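Long-range contacts in Lmo0325 protein (Listeria monocytogenes EGD-e, PDB 4RYK), which is a putative transcriptional regulator of the Rgg type that probably binds DNA through a helix-turn-helix region at its N-terminal end: residues A100-I105 with V115-L120; N93-M98 with Q125-Y130; K229-S234 with V248-Q253. One frame throughout, in Å; residues are numbered along the deposited sequence.

Contact 1: A100-I105 with V115-L120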
ATOM      1  N   ALA A 100      -0.073  22.255 -19.368  1.00 54.05           N
ATOM      2  CA  ALA A 100       0.634  22.918 -18.251  1.00 57.98           C
ATOM      3  C   ALA A 100       1.636  21.978 -17.581  1.00 59.13           C
ATOM      4  O   ALA A 100       2.783  22.343 -17.287  1.00 59.85           O
ATOM      5  CB  ALA A 100      -0.387  23.422 -17.223  1.00 59.85           C
ATOM      6  N   LEU A 101       1.221  20.745 -17.348  1.00 57.66           N
ATOM      7  CA  LEU A 101       2.181  19.773 -16.861  1.00 56.36           C
ATOM      8  C   LEU A 101       3.351  19.627 -17.840  1.00 55.25           C
ATOM      9  O   LEU A 101       4.509  19.551 -17.430  1.00 55.76           O
ATOM     10  CB  LEU A 101       1.507  18.451 -16.616  1.00 56.36           C
ATOM     11  CG  LEU A 101       2.420  17.371 -16.067  1.00 53.79           C
ATOM     12  CD1 LEU A 101       2.972  17.781 -14.720  1.00 57.64           C
ATOM     13  CD2 LEU A 101       1.669  16.077 -15.937  1.00 51.42           C
ATOM     14  N   LEU A 102       3.062  19.620 -19.132  1.00 54.19           N
ATOM     15  CA  LEU A 102       4.120  19.526 -20.132  1.00 53.41           C
ATOM     16  C   LEU A 102       5.052  20.723 -20.102  1.00 56.33           C
ATOM     17  O   LEU A 102       6.255  20.549 -20.112  1.00 58.11           O
ATOM     18  CB  LEU A 102       3.529  19.368 -21.513  1.00 54.78           C
ATOM     19  CG  LEU A 102       4.472  19.325 -22.705  1.00 57.87           C
ATOM     20  CD1 LEU A 102       5.534  18.250 -22.520  1.00 58.00           C
ATOM     21  CD2 LEU A 102       3.635  19.049 -23.942  1.00 57.44           C
ATOM     22  N   ASP A 103       4.501  21.930 -20.053  1.00 60.83           N
ATOM     23  CA  ASP A 103       5.310  23.159 -19.911  1.00 66.06           C
ATOM     24  C   ASP A 103       6.221  23.129 -18.684  1.00 63.18           C
ATOM     25  O   ASP A 103       7.385  23.515 -18.763  1.00 71.11           O
ATOM     26  CB  ASP A 103       4.417  24.404 -19.818  1.00 66.48           C
ATOM     27  CG  ASP A 103       3.608  24.688 -21.126  1.00 72.75           C
ATOM     28  OD1 ASP A 103       3.847  24.111 -22.209  1.00 69.94           O
ATOM     29  OD2 ASP A 103       2.697  25.523 -21.081  1.00 74.37           O
ATOM     30  N   LYS A 104       5.696  22.680 -17.553  1.00 61.83           N
ATOM     31  CA  LYS A 104       6.502  22.632 -16.334  1.00 66.45           C
ATOM     32  C   LYS A 104       7.709  21.719 -16.487  1.00 70.31           C
ATOM     33  O   LYS A 104       8.836  22.167 -16.341  1.00 76.53           O
ATOM     34  CB  LYS A 104       5.659  22.185 -15.142  1.00 72.27           C
ATOM     35  CG  LYS A 104       6.467  21.848 -13.888  1.00 77.60           C
ATOM     36  CD  LYS A 104       5.654  21.974 -12.605  1.00 80.31           C
ATOM     37  CE  LYS A 104       4.514  20.971 -12.524  1.00 80.27           C
ATOM     38  NZ  LYS A 104       4.971  19.641 -12.029  1.00 79.42           N
ATOM     39  N   ILE A 105       7.480  20.447 -16.811  1.00 66.51           N
ATOM     40  CA  ILE A 105       8.582  19.493 -16.913  1.00 67.29           C
ATOM     41  C   ILE A 105       9.558  19.861 -18.024  1.00 66.52           C
ATOM     42  O   ILE A 105      10.725  19.503 -17.988  1.00 71.42           O
ATOM     43  CB  ILE A 105       8.114  18.016 -17.073  1.00 67.23           C
ATOM     44  CG1 ILE A 105       7.536  17.739 -18.436  1.00 68.13           C
ATOM     45  CG2 ILE A 105       7.065  17.633 -16.036  1.00 65.72           C
ATOM     46  CD1 ILE A 105       6.950  16.357 -18.506  1.00 72.10           C
ATOM     47  N   VAL A 115      10.885  10.732 -22.459  1.00 41.01           N
ATOM     48  CA  VAL A 115       9.816   9.726 -22.570  1.00 40.77           C
ATOM     49  C   VAL A 115       8.563  10.228 -21.919  1.00 38.72           C
ATOM     50  O   VAL A 115       7.497  10.084 -22.464  1.00 38.94           O
ATOM     51  CB  VAL A 115      10.195   8.403 -21.942  1.00 44.24           C
ATOM     52  CG1 VAL A 115       9.112   7.371 -22.158  1.00 48.12           C
ATOM     53  CG2 VAL A 115      11.406   7.931 -22.626  1.00 49.11           C
ATOM     54  N   ARG A 116       8.686  10.850 -20.759  1.00 41.67           N
ATOM     55  CA  ARG A 116       7.491  11.385 -20.097  1.00 41.09           C
ATOM     56  C   ARG A 116       6.870  12.460 -20.925  1.00 39.36           C
ATOM     57  O   ARG A 116       5.637  12.516 -21.065  1.00 40.89           O
ATOM     58  CB  ARG A 116       7.830  11.880 -18.705  1.00 41.67           C
ATOM     59  CG  ARG A 116       8.068  10.723 -17.753  1.00 39.62           C
ATOM     60  CD  ARG A 116       8.387  11.216 -16.356  1.00 41.64           C
ATOM     61  NE  ARG A 116       8.520  10.159 -15.338  1.00 40.42           N
ATOM     62  CZ  ARG A 116       8.596  10.437 -14.040  1.00 42.04           C
ATOM     63  NH1 ARG A 116       8.557  11.703 -13.634  1.00 39.51           N
ATOM     64  NH2 ARG A 116       8.741   9.474 -13.143  1.00 42.08           N
ATOM     65  N   LYS A 117       7.697  13.311 -21.503  1.00 40.25           N
ATOM     66  CA  LYS A 117       7.169  14.354 -22.414  1.00 41.69           C
ATOM     67  C   LYS A 117       6.495  13.767 -23.622  1.00 42.31           C
ATOM     68  O   LYS A 117       5.449  14.249 -24.039  1.00 39.97           O
ATOM     69  CB  LYS A 117       8.257  15.298 -22.857  1.00 47.31           C
ATOM     70  CG  LYS A 117       8.735  16.149 -21.701  1.00 53.50           C
ATOM     71  CD  LYS A 117       9.638  17.282 -22.148  1.00 64.01           C
ATOM     72  CE  LYS A 117      11.031  16.822 -22.486  1.00 72.09           C
ATOM     73  NZ  LYS A 117      12.003  17.841 -21.978  1.00 85.86           N
ATOM     74  N   ALA A 118       7.068  12.695 -24.164  1.00 39.72           N
ATOM     75  CA  ALA A 118       6.452  12.059 -25.335  1.00 41.32           C
ATOM     76  C   ALA A 118       5.081  11.510 -24.963  1.00 40.69           C
ATOM     77  O   ALA A 118       4.117  11.595 -25.716  1.00 41.43           O
ATOM     78  CB  ALA A 118       7.365  10.972 -25.903  1.00 40.14           C
ATOM     79  N   ILE A 119       4.964  10.970 -23.761  1.00 41.91           N
ATOM     80  CA  ILE A 119       3.674  10.419 -23.335  1.00 39.97           C
ATOM     81  C   ILE A 119       2.612  11.509 -23.276  1.00 39.02           C
ATOM     82  O   ILE A 119       1.495  11.375 -23.796  1.00 43.99           O
ATOM     83  CB  ILE A 119       3.820   9.648 -22.000  1.00 43.84           C
ATOM     84  CG1 ILE A 119       4.414   8.259 -22.301  1.00 45.16           C
ATOM     85  CG2 ILE A 119       2.484   9.458 -21.304  1.00 41.05           C
ATOM     86  CD1 ILE A 119       5.007   7.622 -21.090  1.00 51.28           C
ATOM     87  N   LEU A 120       2.981  12.606 -22.667  1.00 39.05           N
ATOM     88  CA  LEU A 120       2.103  13.717 -22.563  1.00 42.50           C
ATOM     89  C   LEU A 120       1.716  14.268 -23.944  1.00 44.87           C
ATOM     90  O   LEU A 120       0.557  14.565 -24.189  1.00 44.07           O
ATOM     91  CB  LEU A 120       2.797  14.801 -21.756  1.00 47.46           C
ATOM     92  CG  LEU A 120       2.611  14.855 -20.250  1.00 53.19           C
ATOM     93  CD1 LEU A 120       3.560  15.895 -19.682  1.00 57.24           C
ATOM     94  CD2 LEU A 120       1.193  15.246 -19.882  1.00 58.11           C
TER

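Contact 2: N93-M98 with Q125-Y130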
ATOM      1  N   ASN A  93      -9.650  13.923 -18.794  1.00 80.94           N
ATOM      2  CA  ASN A  93      -9.398  14.420 -20.176  1.00 77.91           C
ATOM      3  C   ASN A  93      -8.996  15.864 -20.314  1.00 71.93           C
ATOM      4  O   ASN A  93      -9.321  16.539 -21.300  1.00 67.86           O
ATOM      5  CB  ASN A  93     -10.635  14.207 -21.031  1.00 85.30           C
ATOM      6  CG  ASN A  93     -10.551  12.958 -21.836  1.00 90.89           C
ATOM      7  OD1 ASN A  93      -9.762  12.051 -21.541  1.00101.59           O
ATOM      8  ND2 ASN A  93     -11.343  12.902 -22.875  1.00 94.96           N
ATOM      9  N   ASP A  94      -8.268  16.342 -19.326  1.00 66.97           N
ATOM     10  CA  ASP A  94      -8.056  17.757 -19.217  1.00 62.96           C
ATOM     11  C   ASP A  94      -6.793  18.149 -19.986  1.00 58.61           C
ATOM     12  O   ASP A  94      -5.678  18.077 -19.473  1.00 54.26           O
ATOM     13  CB  ASP A  94      -7.956  18.100 -17.760  1.00 63.23           C
ATOM     14  CG  ASP A  94      -7.629  19.491 -17.548  1.00 60.78           C
ATOM     15  OD1 ASP A  94      -7.546  20.267 -18.540  1.00 55.98           O
ATOM     16  OD2 ASP A  94      -7.421  19.791 -16.371  1.00 65.82           O
ATOM     17  N   VAL A  95      -7.003  18.594 -21.223  1.00 57.00           N
ATOM     18  CA  VAL A  95      -5.928  18.810 -22.176  1.00 54.30           C
ATOM     19  C   VAL A  95      -5.204  20.102 -21.804  1.00 53.59           C
ATOM     20  O   VAL A  95      -3.983  20.174 -21.922  1.00 50.94           O
ATOM     21  CB  VAL A  95      -6.471  18.713 -23.648  1.00 59.08           C
ATOM     22  CG1 VAL A  95      -7.047  20.036 -24.151  1.00 58.45           C
ATOM     23  CG2 VAL A  95      -5.405  18.183 -24.588  1.00 61.11           C
ATOM     24  N   VAL A  96      -5.939  21.089 -21.293  1.00 51.17           N
ATOM     25  CA  VAL A  96      -5.316  22.301 -20.783  1.00 54.03           C
ATOM     26  C   VAL A  96      -4.372  21.992 -19.624  1.00 52.50           C
ATOM     27  O   VAL A  96      -3.236  22.426 -19.625  1.00 50.89           O
ATOM     28  CB  VAL A  96      -6.370  23.347 -20.378  1.00 59.97           C
ATOM     29  CG1 VAL A  96      -5.717  24.605 -19.810  1.00 63.17           C
ATOM     30  CG2 VAL A  96      -7.255  23.688 -21.576  1.00 59.27           C
ATOM     31  N   GLY A  97      -4.802  21.168 -18.674  1.00 54.33           N
ATOM     32  CA  GLY A  97      -3.926  20.769 -17.556  1.00 51.22           C
ATOM     33  C   GLY A  97      -2.685  19.953 -17.987  1.00 51.99           C
ATOM     34  O   GLY A  97      -1.581  20.135 -17.469  1.00 47.74           O
HETATM   35  N   MSE A  98      -2.856  19.070 -18.958  1.00 49.89           N
HETATM   36  CA  MSE A  98      -1.715  18.305 -19.450  1.00 50.73           C
HETATM   37  C   MSE A  98      -0.720  19.196 -20.085  1.00 51.47           C
HETATM   38  O   MSE A  98       0.493  18.978 -19.950  1.00 47.40           O
HETATM   39  CB  MSE A  98      -2.112  17.357 -20.547  1.00 51.85           C
HETATM   40  CG  MSE A  98      -3.171  16.446 -20.005  1.00 57.15           C
HETATM   41 SE   MSE A  98      -2.994  14.805 -21.022  0.76 64.03          SE
HETATM   42  CE  MSE A  98      -4.641  14.020 -20.352  1.00 68.91           C
ATOM     43  N   GLN A 125      -2.293  15.142 -28.274  1.00 53.92           N
ATOM     44  CA  GLN A 125      -2.751  14.969 -29.670  1.00 57.55           C
ATOM     45  C   GLN A 125      -3.985  14.038 -29.734  1.00 57.26           C
ATOM     46  O   GLN A 125      -4.968  14.351 -30.415  1.00 62.18           O
ATOM     47  CB  GLN A 125      -1.670  14.409 -30.598  1.00 62.27           C
ATOM     48  CG  GLN A 125      -0.353  15.169 -30.656  1.00 68.00           C
ATOM     49  CD  GLN A 125       0.774  14.327 -31.274  1.00 79.14           C
ATOM     50  OE1 GLN A 125       0.816  13.095 -31.144  1.00 81.22           O
ATOM     51  NE2 GLN A 125       1.697  14.994 -31.939  1.00 83.62           N
ATOM     52  N   THR A 126      -3.977  12.923 -29.007  1.00 52.99           N
ATOM     53  CA  THR A 126      -5.136  12.032 -29.013  1.00 57.37           C
ATOM     54  C   THR A 126      -6.424  12.695 -28.517  1.00 58.66           C
ATOM     55  O   THR A 126      -7.465  12.571 -29.173  1.00 54.59           O
ATOM     56  CB  THR A 126      -4.884  10.783 -28.182  1.00 60.86           C
ATOM     57  OG1 THR A 126      -3.704  10.181 -28.694  1.00 72.10           O
ATOM     58  CG2 THR A 126      -6.030   9.798 -28.304  1.00 62.96           C
ATOM     59  N   ILE A 127      -6.355  13.391 -27.384  1.00 54.78           N
ATOM     60  CA  ILE A 127      -7.541  14.037 -26.819  1.00 58.28           C
ATOM     61  C   ILE A 127      -8.078  15.138 -27.748  1.00 59.71           C
ATOM     62  O   ILE A 127      -9.255  15.183 -28.030  1.00 59.39           O
ATOM     63  CB  ILE A 127      -7.249  14.636 -25.432  1.00 60.07           C
ATOM     64  CG1 ILE A 127      -6.975  13.503 -24.434  1.00 61.18           C
ATOM     65  CG2 ILE A 127      -8.416  15.513 -24.968  1.00 62.73           C
ATOM     66  CD1 ILE A 127      -6.441  13.964 -23.097  1.00 61.93           C
ATOM     67  N   ASN A 128      -7.214  16.027 -28.223  1.00 60.89           N
ATOM     68  CA  ASN A 128      -7.658  17.072 -29.149  1.00 65.22           C
ATOM     69  C   ASN A 128      -8.282  16.581 -30.485  1.00 66.33           C
ATOM     70  O   ASN A 128      -9.281  17.146 -30.904  1.00 69.80           O
ATOM     71  CB  ASN A 128      -6.525  18.076 -29.398  1.00 67.11           C
ATOM     72  CG  ASN A 128      -6.457  19.169 -28.338  1.00 69.38           C
ATOM     73  OD1 ASN A 128      -7.408  19.415 -27.590  1.00 75.91           O
ATOM     74  ND2 ASN A 128      -5.341  19.863 -28.309  1.00 72.97           N
ATOM     75  N   HIS A 129      -7.709  15.559 -31.142  1.00 65.57           N
ATOM     76  CA  HIS A 129      -8.354  14.855 -32.293  1.00 69.97           C
ATOM     77  C   HIS A 129      -9.744  14.358 -31.907  1.00 70.57           C
ATOM     78  O   HIS A 129     -10.703  14.622 -32.634  1.00 71.06           O
ATOM     79  CB  HIS A 129      -7.500  13.666 -32.821  1.00 75.25           C
ATOM     80  CG  HIS A 129      -8.136  12.855 -33.937  1.00 90.67           C
ATOM     81  ND1 HIS A 129      -8.541  13.407 -35.140  1.00 96.31           N
ATOM     82  CD2 HIS A 129      -8.369  11.520 -34.051  1.00 93.22           C
ATOM     83  CE1 HIS A 129      -9.029  12.457 -35.926  1.00 98.64           C
ATOM     84  NE2 HIS A 129      -8.932  11.303 -35.290  1.00 98.74           N
ATOM     85  N   TYR A 130      -9.861  13.652 -30.779  1.00 65.08           N
ATOM     86  CA  TYR A 130     -11.175  13.171 -30.297  1.00 68.91           C
ATOM     87  C   TYR A 130     -12.189  14.301 -30.114  1.00 70.01           C
ATOM     88  O   TYR A 130     -13.356  14.111 -30.449  1.00 71.38           O
ATOM     89  CB  TYR A 130     -11.049  12.393 -28.988  1.00 68.64           C
ATOM     90  CG  TYR A 130     -12.369  12.102 -28.299  1.00 72.74           C
ATOM     91  CD1 TYR A 130     -12.883  12.972 -27.320  1.00 74.53           C
ATOM     92  CD2 TYR A 130     -13.108  10.970 -28.624  1.00 75.45           C
ATOM     93  CE1 TYR A 130     -14.103  12.713 -26.683  1.00 78.01           C
ATOM     94  CE2 TYR A 130     -14.323  10.699 -27.986  1.00 85.58           C
ATOM     95  CZ  TYR A 130     -14.826  11.567 -27.011  1.00 82.65           C
ATOM     96  OH  TYR A 130     -16.038  11.284 -26.385  1.00 78.45           O
TER

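Contact 3: K229-S234 with V248-Q253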
ATOM      1  N   LYS A 229      -2.299 -14.438 -14.623  1.00 40.87           N
ATOM      2  CA  LYS A 229      -1.387 -13.554 -13.910  1.00 41.31           C
ATOM      3  C   LYS A 229      -2.122 -12.588 -13.024  1.00 39.47           C
ATOM      4  O   LYS A 229      -1.649 -12.255 -11.955  1.00 38.26           O
ATOM      5  CB  LYS A 229      -0.555 -12.705 -14.853  1.00 41.96           C
ATOM      6  CG  LYS A 229       0.414 -13.491 -15.713  1.00 44.40           C
ATOM      7  CD  LYS A 229       1.598 -14.035 -14.936  1.00 47.56           C
ATOM      8  CE  LYS A 229       1.981 -15.349 -15.609  1.00 53.28           C
ATOM      9  NZ  LYS A 229       3.327 -15.724 -15.254  1.00 58.89           N
ATOM     10  N   LEU A 230      -3.239 -12.078 -13.514  1.00 39.45           N
ATOM     11  CA  LEU A 230      -4.068 -11.186 -12.714  1.00 38.83           C
ATOM     12  C   LEU A 230      -4.560 -11.956 -11.456  1.00 39.35           C
ATOM     13  O   LEU A 230      -4.534 -11.426 -10.361  1.00 36.27           O
ATOM     14  CB  LEU A 230      -5.240 -10.694 -13.533  1.00 38.74           C
ATOM     15  CG  LEU A 230      -6.305  -9.967 -12.719  1.00 38.77           C
ATOM     16  CD1 LEU A 230      -5.727  -8.732 -12.096  1.00 39.71           C
ATOM     17  CD2 LEU A 230      -7.454  -9.562 -13.606  1.00 41.19           C
ATOM     18  N   LYS A 231      -5.002 -13.191 -11.638  1.00 39.11           N
ATOM     19  CA  LYS A 231      -5.415 -14.050 -10.523  1.00 43.35           C
ATOM     20  C   LYS A 231      -4.276 -14.222  -9.533  1.00 41.86           C
ATOM     21  O   LYS A 231      -4.436 -13.949  -8.333  1.00 41.23           O
ATOM     22  CB  LYS A 231      -5.838 -15.430 -10.984  1.00 47.90           C
ATOM     23  CG  LYS A 231      -7.152 -15.488 -11.733  1.00 55.74           C
ATOM     24  CD  LYS A 231      -8.328 -15.481 -10.778  1.00 64.13           C
ATOM     25  CE  LYS A 231      -9.677 -15.737 -11.462  1.00 68.89           C
ATOM     26  NZ  LYS A 231     -10.735 -15.926 -10.416  1.00 65.72           N
ATOM     27  N   GLU A 232      -3.116 -14.631 -10.033  1.00 38.61           N
ATOM     28  CA  GLU A 232      -1.972 -14.832  -9.165  1.00 41.06           C
ATOM     29  C   GLU A 232      -1.562 -13.565  -8.435  1.00 37.42           C
ATOM     30  O   GLU A 232      -1.328 -13.554  -7.204  1.00 38.29           O
ATOM     31  CB  GLU A 232      -0.808 -15.348  -9.978  1.00 43.61           C
ATOM     32  CG  GLU A 232       0.412 -15.686  -9.156  1.00 47.04           C
ATOM     33  CD  GLU A 232       1.604 -16.038 -10.046  1.00 49.18           C
ATOM     34  OE1 GLU A 232       2.282 -15.152 -10.577  1.00 47.52           O
ATOM     35  OE2 GLU A 232       1.836 -17.219 -10.224  1.00 52.95           O
ATOM     36  N   ALA A 233      -1.447 -12.494  -9.176  1.00 35.55           N
ATOM     37  CA  ALA A 233      -1.018 -11.216  -8.597  1.00 35.56           C
ATOM     38  C   ALA A 233      -1.994 -10.784  -7.497  1.00 35.90           C
ATOM     39  O   ALA A 233      -1.574 -10.388  -6.423  1.00 35.89           O
ATOM     40  CB  ALA A 233      -0.935 -10.151  -9.670  1.00 36.25           C
ATOM     41  N   SER A 234      -3.297 -10.904  -7.761  1.00 37.54           N
ATOM     42  CA  SER A 234      -4.336 -10.455  -6.822  1.00 37.28           C
ATOM     43  C   SER A 234      -4.455 -11.357  -5.571  1.00 38.17           C
ATOM     44  O   SER A 234      -5.024 -10.950  -4.562  1.00 37.47           O
ATOM     45  CB  SER A 234      -5.674 -10.324  -7.544  1.00 36.25           C
ATOM     46  OG  SER A 234      -6.144 -11.574  -7.966  1.00 38.55           O
ATOM     47  N   VAL A 248     -12.285  -8.080 -10.105  1.00 33.68           N
ATOM     48  CA  VAL A 248     -11.957  -7.851 -11.523  1.00 33.95           C
ATOM     49  C   VAL A 248     -11.632  -9.160 -12.210  1.00 34.64           C
ATOM     50  O   VAL A 248     -12.188  -9.455 -13.295  1.00 35.93           O
ATOM     51  CB  VAL A 248     -10.805  -6.874 -11.692  1.00 33.26           C
ATOM     52  CG1 VAL A 248     -10.494  -6.701 -13.175  1.00 35.70           C
ATOM     53  CG2 VAL A 248     -11.129  -5.517 -11.078  1.00 35.13           C
ATOM     54  N   ALA A 249     -10.762  -9.955 -11.579  1.00 34.54           N
ATOM     55  CA  ALA A 249     -10.419 -11.301 -12.103  1.00 37.22           C
ATOM     56  C   ALA A 249     -11.646 -12.210 -12.247  1.00 38.42           C
ATOM     57  O   ALA A 249     -11.784 -12.926 -13.244  1.00 38.75           O
ATOM     58  CB  ALA A 249      -9.385 -11.972 -11.221  1.00 36.51           C
ATOM     59  N   ASN A 250     -12.556 -12.160 -11.274  1.00 38.17           N
ATOM     60  CA  ASN A 250     -13.786 -12.933 -11.384  1.00 38.36           C
ATOM     61  C   ASN A 250     -14.627 -12.480 -12.570  1.00 38.26           C
ATOM     62  O   ASN A 250     -15.184 -13.333 -13.277  1.00 36.86           O
ATOM     63  CB  ASN A 250     -14.654 -12.882 -10.119  1.00 38.00           C
ATOM     64  CG  ASN A 250     -14.122 -13.761  -8.979  1.00 41.17           C
ATOM     65  OD1 ASN A 250     -13.270 -14.627  -9.171  1.00 44.34           O
ATOM     66  ND2 ASN A 250     -14.660 -13.546  -7.783  1.00 38.93           N
ATOM     67  N   TYR A 251     -14.737 -11.156 -12.775  1.00 37.87           N
ATOM     68  CA  TYR A 251     -15.425 -10.628 -13.931  1.00 39.74           C
ATOM     69  C   TYR A 251     -14.836 -11.182 -15.258  1.00 41.58           C
ATOM     70  O   TYR A 251     -15.546 -11.730 -16.098  1.00 41.82           O
ATOM     71  CB  TYR A 251     -15.405  -9.093 -13.964  1.00 40.85           C
ATOM     72  CG  TYR A 251     -16.077  -8.626 -15.228  1.00 41.78           C
ATOM     73  CD1 TYR A 251     -15.353  -8.454 -16.394  1.00 44.32           C
ATOM     74  CD2 TYR A 251     -17.455  -8.422 -15.265  1.00 41.78           C
ATOM     75  CE1 TYR A 251     -15.979  -8.090 -17.588  1.00 43.61           C
ATOM     76  CE2 TYR A 251     -18.097  -8.062 -16.424  1.00 44.85           C
ATOM     77  CZ  TYR A 251     -17.365  -7.902 -17.598  1.00 48.60           C
ATOM     78  OH  TYR A 251     -18.039  -7.541 -18.744  1.00 51.17           O
ATOM     79  N   TYR A 252     -13.540 -11.022 -15.453  1.00 40.24           N
ATOM     80  CA  TYR A 252     -12.924 -11.492 -16.705  1.00 41.51           C
ATOM     81  C   TYR A 252     -12.952 -13.023 -16.915  1.00 41.15           C
ATOM     82  O   TYR A 252     -13.052 -13.483 -18.053  1.00 41.71           O
ATOM     83  CB  TYR A 252     -11.509 -10.901 -16.883  1.00 40.26           C
ATOM     84  CG  TYR A 252     -11.546  -9.416 -17.178  1.00 41.05           C
ATOM     85  CD1 TYR A 252     -12.157  -8.932 -18.335  1.00 43.95           C
ATOM     86  CD2 TYR A 252     -10.970  -8.499 -16.327  1.00 40.34           C
ATOM     87  CE1 TYR A 252     -12.200  -7.577 -18.618  1.00 44.28           C
ATOM     88  CE2 TYR A 252     -11.016  -7.126 -16.591  1.00 40.46           C
ATOM     89  CZ  TYR A 252     -11.648  -6.674 -17.715  1.00 44.61           C
ATOM     90  OH  TYR A 252     -11.698  -5.330 -17.986  1.00 47.04           O
ATOM     91  N   GLN A 253     -12.924 -13.803 -15.842  1.00 41.29           N
ATOM     92  CA  GLN A 253     -13.014 -15.265 -15.935  1.00 41.29           C
ATOM     93  C   GLN A 253     -14.417 -15.586 -16.466  1.00 44.05           C
ATOM     94  O   GLN A 253     -14.608 -16.479 -17.321  1.00 43.01           O
ATOM     95  CB  GLN A 253     -12.757 -15.925 -14.581  1.00 43.71           C
ATOM     96  CG  GLN A 253     -12.863 -17.447 -14.565  1.00 48.63           C
ATOM     97  CD  GLN A 253     -11.923 -18.114 -15.570  1.00 52.58           C
ATOM     98  OE1 GLN A 253     -10.814 -18.454 -15.216  1.00 60.44           O
ATOM     99  NE2 GLN A 253     -12.343 -18.238 -16.839  1.00 53.23           N
TER

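Contact 1: A100-I105 with V115-L120
L102 and K117 mark the nearest backbone approach, CA to CA 6.4 Å, of two helix segments that run almost antiparallel at 160° between their directions, with axes 10.1 Å apart. Few residues separate the segments, so helices 95-108 and 113-132 form a helical hairpin, consistent with a family placed in the TPR clan. L120 points into the space between them, and its CD1 does most of the touching. This methyl lies 3.7 Å from L102 CA, against the backbone as well as the side chain. From the next turn I105 comes to meet it tip to tip, CD1 to CD1 at 3.6 Å. A chi1 of 72° sets CG1 of I105 between its backbone N and carbonyl carbon, from where CD1 also reaches K117. There the two chains slide past each other in opposite directions, using the aliphatic part of the lysine, whose NZ bends back to a weak bond with S113. L102 instead crosses K117 at about a right angle, bringing CD1 to 3.9 Å from K117 CG. Beyond the hairpin, F86 of helix 82-91 packs on L120. The second branch of L120 is met by L101, their CD2 methyls 4.1 Å apart.

Contact 2: N93-M98 with Q125-Y130
M98 and I127 meet unusually closely: CE of this selenomethionine lies 3.3 Å from I127 CD1, tighter than usual van der Waals contact, so the exact placing of the two methyls is somewhat doubtful. They approach tip to tip, the M98 chain extended beyond CG. I127 branches both ways: with CG1 anti to its carbonyl carbon (chi1 -67°), CD1 goes to M98 while CG2 sits 4.0 Å from V95 CB. CG2 also lies 3.9 Å from N93 O, at the turn that joins helix 82-91 to helix 95-108 in the helical array. N93, with positive phi, is the C-prime residue of the Schellman motif ending helix 82-91, and D94 is the N-cap of the next helix. D94 OD1 accepts from G97 N at 2.9 Å in a nearly straight bond (171°), although the donor stands well above the carboxylate plane, by 58°. The next residue after I127, N128, crosses V95 at about a right angle, its OD1 3.5 Å from V95 CG1. The capping and Schellman bonds stay within the turn and its helix ends, and no polar bond links the two segments; aliphatic groups meet there, with the N128 amide oxygen and the N93 carbonyl oxygen in van der Waals contact, so the pairing is essentially apolar.

Contact 3: K229-S234 with V248-Q253
L230, A249 and the methylenes of K231 form the tight part of this contact, while the fringe where K231 nears Q253 is looser. L230 CD2 rests 3.8 Å from A249 CA, lying on the backbone of the opposing helix. Its CG is anti to the backbone N (chi1 169°), which extends the side chain toward that helix, and the same methyl reaches V248 CG1 at 4.2 Å. On this buried side F207 of helix 197-216 also packs on L230, and Y289 and W277 pack on V248. The small side chain of A249 is met on a second flank by the lysine chain, K231 CD standing 3.7 Å from A249 CB. Here the CA atoms of K231 and A249 come within 5.9 Å, and the axes of the two segments, 9.7 Å apart, are nearly antiparallel at 159°. Helices 220-235 and 243-259 thus make a helical hairpin, as expected of a domain in the TPR clan. Toward Q253 the packing between the segments thins: K231 CE is 4.4 Å from Q253 CB. A bend at chi2 (-81°) carries the lysine over A249, and its NZ makes a weak hydrogen bond to N250 OD1, 3.1 Å long. Around N250 the second subunit closes over the contact: N250 ND2 bonds to E279 O of the second subunit, and N250 OD1 to NE2 of H281 of the second subunit, which also packs on K231.

Contacts 1 and 2 are two levels of one hairpin, made by helices 95-108 and 113-132. Contact 1 is nested inside the loop that contact 2 closes; their centres are 13 Å apart, and they touch where L120 CD2 packs 3.8 Å from M98 O. Contact 3 follows in series along the chain, on helices 220-235 and 243-259. Its centre is about 33 Å from that of contact 1, across the chain's centre, and 31 Å from that of contact 2, touching neither. Segment angles of 160° and 159° show similar antiparallel pairings at contacts 1 and 3. Contact 3 bonds to the second subunit through N250; at contact 1 R116 packs on M61 of that subunit, which does not touch contact 2.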